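PDB 3FMC: putative succinylglutamate desuccinylase / aspartoacylase from Shewanella amazonensis, which is probably a zinc-dependent hydrolase of the succinylglutamate desuccinylase/aspartoacylase family, thought to act on ester bonds. Local coordinates for residues E112-L126 / L221-R235. Numbering follows the deposited sequence. Where two conformers were deposited one is given.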
loop_
_atom_site.group_PDB
_atom_site.type_symbol
_atom_site.label_atom_id
_atom_site.label_comp_id
_atom_site.label_asym_id
_atom_site.label_seq_id
_atom_site.Cartn_x
_atom_site.Cartn_y
_atom_site.Cartn_z
ATOM N N GLU C 112 -7.331 -38.782 20.263
ATOM C CA GLU C 112 -7.292 -40.170 20.735
ATOM C C GLU C 112 -7.762 -40.203 22.199
ATOM O O GLU C 112 -8.665 -40.946 22.529
ATOM C CB GLU C 112 -5.899 -40.791 20.544
ATOM C CG GLU C 112 -5.768 -42.229 21.090
ATOM C CD GLU C 112 -6.838 -43.200 20.524
ATOM O OE1 GLU C 112 -6.927 -43.324 19.281
ATOM O OE2 GLU C 112 -7.569 -43.828 21.332
ATOM N N VAL C 113 -7.186 -39.353 23.055
ATOM C CA VAL C 113 -7.583 -39.279 24.469
ATOM C C VAL C 113 -9.011 -38.822 24.624
ATOM O O VAL C 113 -9.765 -39.371 25.408
ATOM C CB VAL C 113 -6.608 -38.366 25.299
ATOM C CG1 VAL C 113 -7.140 -38.100 26.723
ATOM C CG2 VAL C 113 -5.221 -38.996 25.341
ATOM N N TRP C 114 -9.421 -37.812 23.865
ATOM C CA TRP C 114 -10.805 -37.356 23.942
ATOM C C TRP C 114 -11.726 -38.523 23.564
ATOM O O TRP C 114 -12.749 -38.758 24.205
ATOM C CB TRP C 114 -11.050 -36.186 22.976
ATOM C CG TRP C 114 -12.387 -35.567 23.130
ATOM C CD1 TRP C 114 -12.670 -34.419 23.820
ATOM C CD2 TRP C 114 -13.650 -36.031 22.586
ATOM N NE1 TRP C 114 -14.006 -34.135 23.725
ATOM C CE2 TRP C 114 -14.636 -35.118 23.002
ATOM C CE3 TRP C 114 -14.037 -37.139 21.796
ATOM C CZ2 TRP C 114 -15.974 -35.253 22.657
ATOM C CZ3 TRP C 114 -15.365 -37.280 21.455
ATOM C CH2 TRP C 114 -16.329 -36.339 21.892
ATOM N N TYR C 115 -11.368 -39.233 22.484
ATOM C CA TYR C 115 -12.190 -40.371 22.064
ATOM C C TYR C 115 -12.321 -41.412 23.181
ATOM O O TYR C 115 -13.434 -41.840 23.517
ATOM C CB TYR C 115 -11.652 -41.013 20.793
ATOM C CG TYR C 115 -12.457 -42.218 20.412
ATOM C CD1 TYR C 115 -13.704 -42.075 19.818
ATOM C CD2 TYR C 115 -11.980 -43.503 20.666
ATOM C CE1 TYR C 115 -14.476 -43.201 19.480
ATOM C CE2 TYR C 115 -12.733 -44.631 20.345
ATOM C CZ TYR C 115 -13.976 -44.473 19.740
ATOM O OH TYR C 115 -14.736 -45.570 19.384
ATOM N N GLN C 116 -11.194 -41.820 23.753
ATOM C CA GLN C 116 -11.226 -42.826 24.833
ATOM C C GLN C 116 -12.150 -42.390 25.968
ATOM O O GLN C 116 -12.947 -43.189 26.465
ATOM C CB GLN C 116 -9.815 -43.183 25.326
ATOM C CG GLN C 116 -8.975 -43.948 24.253
ATOM C CD GLN C 116 -9.669 -45.236 23.708
ATOM O OE1 GLN C 116 -10.265 -46.014 24.460
ATOM N NE2 GLN C 116 -9.578 -45.447 22.402
ATOM N N GLU C 117 -12.089 -41.114 26.323
ATOM C CA GLU C 117 -12.921 -40.561 27.401
ATOM C C GLU C 117 -14.405 -40.432 27.093
ATOM O O GLU C 117 -15.205 -40.253 28.002
ATOM C CB GLU C 117 -12.345 -39.215 27.839
ATOM C CG GLU C 117 -10.923 -39.375 28.393
ATOM C CD GLU C 117 -10.249 -38.088 28.838
ATOM O OE1 GLU C 117 -10.718 -36.979 28.474
ATOM O OE2 GLU C 117 -9.214 -38.214 29.547
ATOM N N HIS C 118 -14.789 -40.514 25.819
ATOM C CA HIS C 118 -16.201 -40.428 25.443
ATOM C C HIS C 118 -16.699 -41.669 24.693
ATOM O O HIS C 118 -17.861 -41.721 24.286
ATOM C CB HIS C 118 -16.417 -39.203 24.542
ATOM C CG HIS C 118 -16.053 -37.909 25.192
ATOM N ND1 HIS C 118 -14.748 -37.491 25.318
ATOM C CD2 HIS C 118 -16.824 -36.948 25.759
ATOM C CE1 HIS C 118 -14.732 -36.321 25.946
ATOM N NE2 HIS C 118 -15.978 -35.970 26.220
ATOM N N SER C 119 -15.840 -42.676 24.523
ATOM C CA SER C 119 -16.187 -43.828 23.659
ATOM C C SER C 119 -17.399 -44.639 24.131
ATOM O O SER C 119 -18.035 -45.318 23.331
ATOM C CB SER C 119 -14.982 -44.748 23.435
ATOM O OG SER C 119 -14.518 -45.291 24.640
ATOM N N HIS C 120 -17.721 -44.537 25.419
ATOM C CA HIS C 120 -18.877 -45.227 25.995
ATOM C C HIS C 120 -20.194 -44.595 25.587
ATOM O O HIS C 120 -21.257 -45.196 25.771
ATOM C CB HIS C 120 -18.783 -45.191 27.504
ATOM C CG HIS C 120 -18.861 -43.812 28.074
ATOM N ND1 HIS C 120 -17.754 -43.005 28.223
ATOM C CD2 HIS C 120 -19.916 -43.092 28.518
ATOM C CE1 HIS C 120 -18.127 -41.849 28.744
ATOM N NE2 HIS C 120 -19.432 -41.880 28.939
ATOM N N LEU C 121 -20.138 -43.383 25.040
ATOM C CA LEU C 121 -21.335 -42.679 24.582
ATOM C C LEU C 121 -21.820 -43.213 23.263
ATOM O O LEU C 121 -21.032 -43.698 22.468
ATOM C CB LEU C 121 -21.039 -41.179 24.418
ATOM C CG LEU C 121 -20.629 -40.444 25.692
ATOM C CD1 LEU C 121 -20.314 -38.984 25.375
ATOM C CD2 LEU C 121 -21.770 -40.544 26.681
ATOM N N ASP C 122 -23.117 -43.085 23.010
ATOM C CA ASP C 122 -23.677 -43.490 21.725
ATOM C C ASP C 122 -23.240 -42.459 20.683
ATOM O O ASP C 122 -22.766 -41.378 21.053
ATOM C CB ASP C 122 -25.205 -43.659 21.769
ATOM C CG ASP C 122 -25.961 -42.375 22.144
ATOM O OD1 ASP C 122 -26.735 -42.414 23.121
ATOM O OD2 ASP C 122 -25.808 -41.339 21.470
ATOM N N ASP C 123 -23.380 -42.798 19.403
ATOM C CA ASP C 123 -22.926 -41.910 18.322
ATOM C C ASP C 123 -23.420 -40.470 18.444
ATOM O O ASP C 123 -22.602 -39.559 18.454
ATOM C CB ASP C 123 -23.288 -42.468 16.945
ATOM C CG ASP C 123 -22.457 -43.697 16.557
ATOM O OD1 ASP C 123 -21.627 -44.173 17.356
ATOM O OD2 ASP C 123 -22.655 -44.176 15.426
ATOM N N ASP C 124 -24.732 -40.268 18.551
ATOM C CA ASP C 124 -25.287 -38.923 18.636
ATOM C C ASP C 124 -24.815 -38.134 19.862
ATOM O O ASP C 124 -24.588 -36.927 19.783
ATOM C CB ASP C 124 -26.820 -38.937 18.616
ATOM C CG ASP C 124 -27.406 -39.235 17.232
ATOM O OD1 ASP C 124 -26.664 -39.260 16.217
ATOM O OD2 ASP C 124 -28.645 -39.424 17.164
ATOM N N THR C 125 -24.680 -38.788 20.995
ATOM C CA THR C 125 -24.235 -38.084 22.181
ATOM C C THR C 125 -22.748 -37.760 22.084
ATOM O O THR C 125 -22.313 -36.715 22.561
ATOM C CB THR C 125 -24.550 -38.925 23.441
ATOM O OG1 THR C 125 -25.961 -39.145 23.485
ATOM C CG2 THR C 125 -24.132 -38.220 24.684
ATOM N N LEU C 126 -21.969 -38.660 21.484
ATOM C CA LEU C 126 -20.531 -38.453 21.296
ATOM C C LEU C 126 -20.315 -37.231 20.363
ATOM O O LEU C 126 -19.511 -36.353 20.652
ATOM C CB LEU C 126 -19.873 -39.721 20.747
ATOM C CG LEU C 126 -18.345 -39.787 20.633
ATOM C CD1 LEU C 126 -17.868 -41.253 20.602
ATOM C CD2 LEU C 126 -17.850 -39.025 19.407
ATOM N N LEU C 221 -11.214 -37.527 14.166
ATOM C CA LEU C 221 -12.044 -38.276 15.096
ATOM C C LEU C 221 -12.560 -39.571 14.431
ATOM O O LEU C 221 -12.565 -40.607 15.066
ATOM C CB LEU C 221 -13.271 -37.451 15.539
ATOM C CG LEU C 221 -14.276 -38.138 16.473
ATOM C CD1 LEU C 221 -13.605 -38.357 17.830
ATOM C CD2 LEU C 221 -15.545 -37.322 16.626
ATOM N N ALA C 222 -12.977 -39.480 13.171
ATOM C CA ALA C 222 -13.489 -40.640 12.422
ATOM C C ALA C 222 -12.364 -41.655 12.264
ATOM O O ALA C 222 -12.595 -42.877 12.401
ATOM C CB ALA C 222 -14.017 -40.198 11.058
ATOM N N GLU C 223 -11.157 -41.154 12.016
ATOM C CA GLU C 223 -9.941 -42.003 11.881
ATOM C C GLU C 223 -9.651 -42.738 13.165
ATOM O O GLU C 223 -9.375 -43.946 13.173
ATOM C CB GLU C 223 -8.704 -41.150 11.496
ATOM C CG GLU C 223 -8.735 -40.602 10.074
ATOM C CD GLU C 223 -7.557 -39.670 9.753
ATOM O OE1 GLU C 223 -6.800 -39.261 10.682
ATOM O OE2 GLU C 223 -7.414 -39.341 8.547
ATOM N N VAL C 224 -9.669 -41.993 14.268
ATOM C CA VAL C 224 -9.458 -42.566 15.591
ATOM C C VAL C 224 -10.513 -43.628 15.901
ATOM O O VAL C 224 -10.168 -44.692 16.357
ATOM C CB VAL C 224 -9.421 -41.482 16.685
ATOM C CG1 VAL C 224 -9.531 -42.106 18.099
ATOM C CG2 VAL C 224 -8.121 -40.611 16.493
ATOM N N ALA C 225 -11.786 -43.324 15.680
ATOM C CA ALA C 225 -12.871 -44.289 15.942
ATOM C C ALA C 225 -12.671 -45.574 15.093
ATOM O O ALA C 225 -12.785 -46.718 15.605
ATOM C CB ALA C 225 -14.242 -43.637 15.694
ATOM N N SER C 226 -12.353 -45.396 13.801
ATOM C CA SER C 226 -12.098 -46.548 12.883
ATOM C C SER C 226 -10.905 -47.401 13.312
ATOM O O SER C 226 -10.891 -48.625 13.122
ATOM C CB SER C 226 -11.874 -46.072 11.436
ATOM O OG SER C 226 -13.058 -45.464 10.968
ATOM N N SER C 227 -9.866 -46.765 13.850
ATOM C CA SER C 227 -8.725 -47.523 14.344
ATOM C C SER C 227 -9.177 -48.461 15.487
ATOM O O SER C 227 -8.513 -49.473 15.744
ATOM C CB SER C 227 -7.581 -46.599 14.806
ATOM O OG SER C 227 -7.894 -46.020 16.059
ATOM N N HIS C 228 -10.282 -48.126 16.157
ATOM C CA HIS C 228 -10.865 -48.982 17.200
ATOM C C HIS C 228 -12.052 -49.799 16.712
ATOM O O HIS C 228 -12.820 -50.319 17.525
ATOM C CB HIS C 228 -11.289 -48.145 18.414
ATOM C CG HIS C 228 -10.131 -47.524 19.099
ATOM N ND1 HIS C 228 -9.788 -46.204 18.916
ATOM C CD2 HIS C 228 -9.165 -48.064 19.873
ATOM C CE1 HIS C 228 -8.679 -45.948 19.586
ATOM N NE2 HIS C 228 -8.272 -47.064 20.161
ATOM N N GLY C 229 -12.212 -49.930 15.396
ATOM C CA GLY C 229 -13.327 -50.701 14.842
ATOM C C GLY C 229 -14.705 -50.111 15.032
ATOM O O GLY C 229 -15.702 -50.849 15.015
ATOM N N ARG C 230 -14.782 -48.791 15.222
ATOM C CA ARG C 230 -16.063 -48.097 15.345
ATOM C C ARG C 230 -16.225 -47.092 14.205
ATOM O O ARG C 230 -15.352 -46.269 13.932
ATOM C CB ARG C 230 -16.207 -47.381 16.680
ATOM C CG ARG C 230 -17.499 -46.602 16.774
ATOM C CD ARG C 230 -17.668 -46.084 18.160
ATOM N NE ARG C 230 -18.894 -45.319 18.351
ATOM C CZ ARG C 230 -19.222 -44.761 19.515
ATOM N NH1 ARG C 230 -18.431 -44.898 20.567
ATOM N NH2 ARG C 230 -20.354 -44.087 19.628
ATOM N N GLU C 231 -17.344 -47.212 13.522
ATOM C CA GLU C 231 -17.600 -46.395 12.401
ATOM C C GLU C 231 -18.486 -45.250 12.834
ATOM O O GLU C 231 -19.646 -45.439 13.172
ATOM C CB GLU C 231 -18.225 -47.235 11.261
ATOM C CG GLU C 231 -18.831 -46.422 10.141
ATOM C CD GLU C 231 -17.839 -45.612 9.313
ATOM O OE1 GLU C 231 -16.615 -45.774 9.466
ATOM O OE2 GLU C 231 -18.321 -44.824 8.456
ATOM N N LEU C 232 -17.907 -44.055 12.851
ATOM C CA LEU C 232 -18.647 -42.836 13.143
ATOM C C LEU C 232 -18.983 -42.103 11.856
ATOM O O LEU C 232 -20.077 -41.579 11.710
ATOM C CB LEU C 232 -17.816 -41.892 14.007
ATOM C CG LEU C 232 -17.509 -42.306 15.438
ATOM C CD1 LEU C 232 -16.565 -41.288 16.042
ATOM C CD2 LEU C 232 -18.796 -42.403 16.217
ATOM N N GLY C 233 -18.029 -42.074 10.935
ATOM C CA GLY C 233 -18.144 -41.306 9.717
ATOM C C GLY C 233 -17.596 -39.899 10.024
ATOM O O GLY C 233 -17.451 -39.544 11.176
ATOM N N VAL C 234 -17.294 -39.111 8.979
ATOM C CA VAL C 234 -16.849 -37.715 9.124
ATOM C C VAL C 234 -18.164 -36.962 9.177
ATOM O O VAL C 234 -18.849 -36.879 8.171
ATOM C CB VAL C 234 -15.944 -37.299 7.981
ATOM C CG1 VAL C 234 -15.317 -35.878 8.263
ATOM C CG2 VAL C 234 -14.838 -38.355 7.816
ATOM N N ARG C 235 -18.509 -36.423 10.345
ATOM C CA ARG C 235 -19.833 -35.852 10.558
ATOM C C ARG C 235 -19.996 -34.390 10.156
ATOM O O ARG C 235 -20.981 -33.757 10.533
ATOM C CB ARG C 235 -20.269 -36.073 12.010
ATOM C CG ARG C 235 -20.333 -37.547 12.409
ATOM C CD ARG C 235 -21.614 -38.236 11.964
ATOM N NE ARG C 235 -21.636 -39.616 12.459
ATOM C CZ ARG C 235 -22.729 -40.337 12.721
ATOM N NH1 ARG C 235 -23.946 -39.815 12.594
ATOM N NH2 ARG C 235 -22.596 -41.586 13.159
HETATM O O HOH W 1 -20.536 -46.335 15.502
HETATM O O HOH W 2 -22.122 -44.184 12.150
#
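Arg-230 lays its guanidinium edge against the connection between helices 111-118 and 123-142, where the carbonyls of Ser-119 and Leu-121 and the carboxylate of Asp-123, at the start of the second helix, meet it. Its NH2 gives a nearly straight bond (162°) to Asp-123 OD1, 2.6 Å away and practically in the guanidinium plane, while NE adds a weak bond to the same oxygen. NH2 also donates to Leu-121 O at 2.9 Å, and NH1 bonds weakly to Ser-119 O. Arginine suits this place because one flat cation can serve several acceptors at once. Its chain runs fully extended, CG anti to the backbone N (chi1 177°), which carries the charge past Tyr-115 OH to the connection; Leu-126 CD1 covers one guanidinium face. A leucine in its place would probably leave Asp-123 without its closest cation and the carbonyls of Ser-119 and Leu-121 without these donors. The other carboxylate oxygen of Asp-123, OD2, makes a longer salt bridge to Arg-235 NH2, 3.4 Å away.

Beside this polar cluster, Tyr-115 packs its ring between Ser-119 CB on one face and Ala-225 on the other, whose CA makes a CH-pi contact 4.2 Å from the ring centroid. The small alanine lets the ring lie close to the helix backbone. Val-224 CG1 packs against Tyr-115 CB at 3.6 Å, and Leu-221 extends the apolar contact to Trp-114 and Leu-126.

In the second shell, Asp-122 caps helix 123-142 by accepting from Thr-125 N, while Gly-229, at positive phi, completes the Schellman motif that ends helix 210-227, just before Arg-230, whose N bonds to Ala-225 O. The segments 112-118 and 221-227 cross at -60°. Phe-130 of helix 123-142 touches both Trp-114, edge-to-face, and Leu-221, and strand 237-243 follows soon after Arg-235.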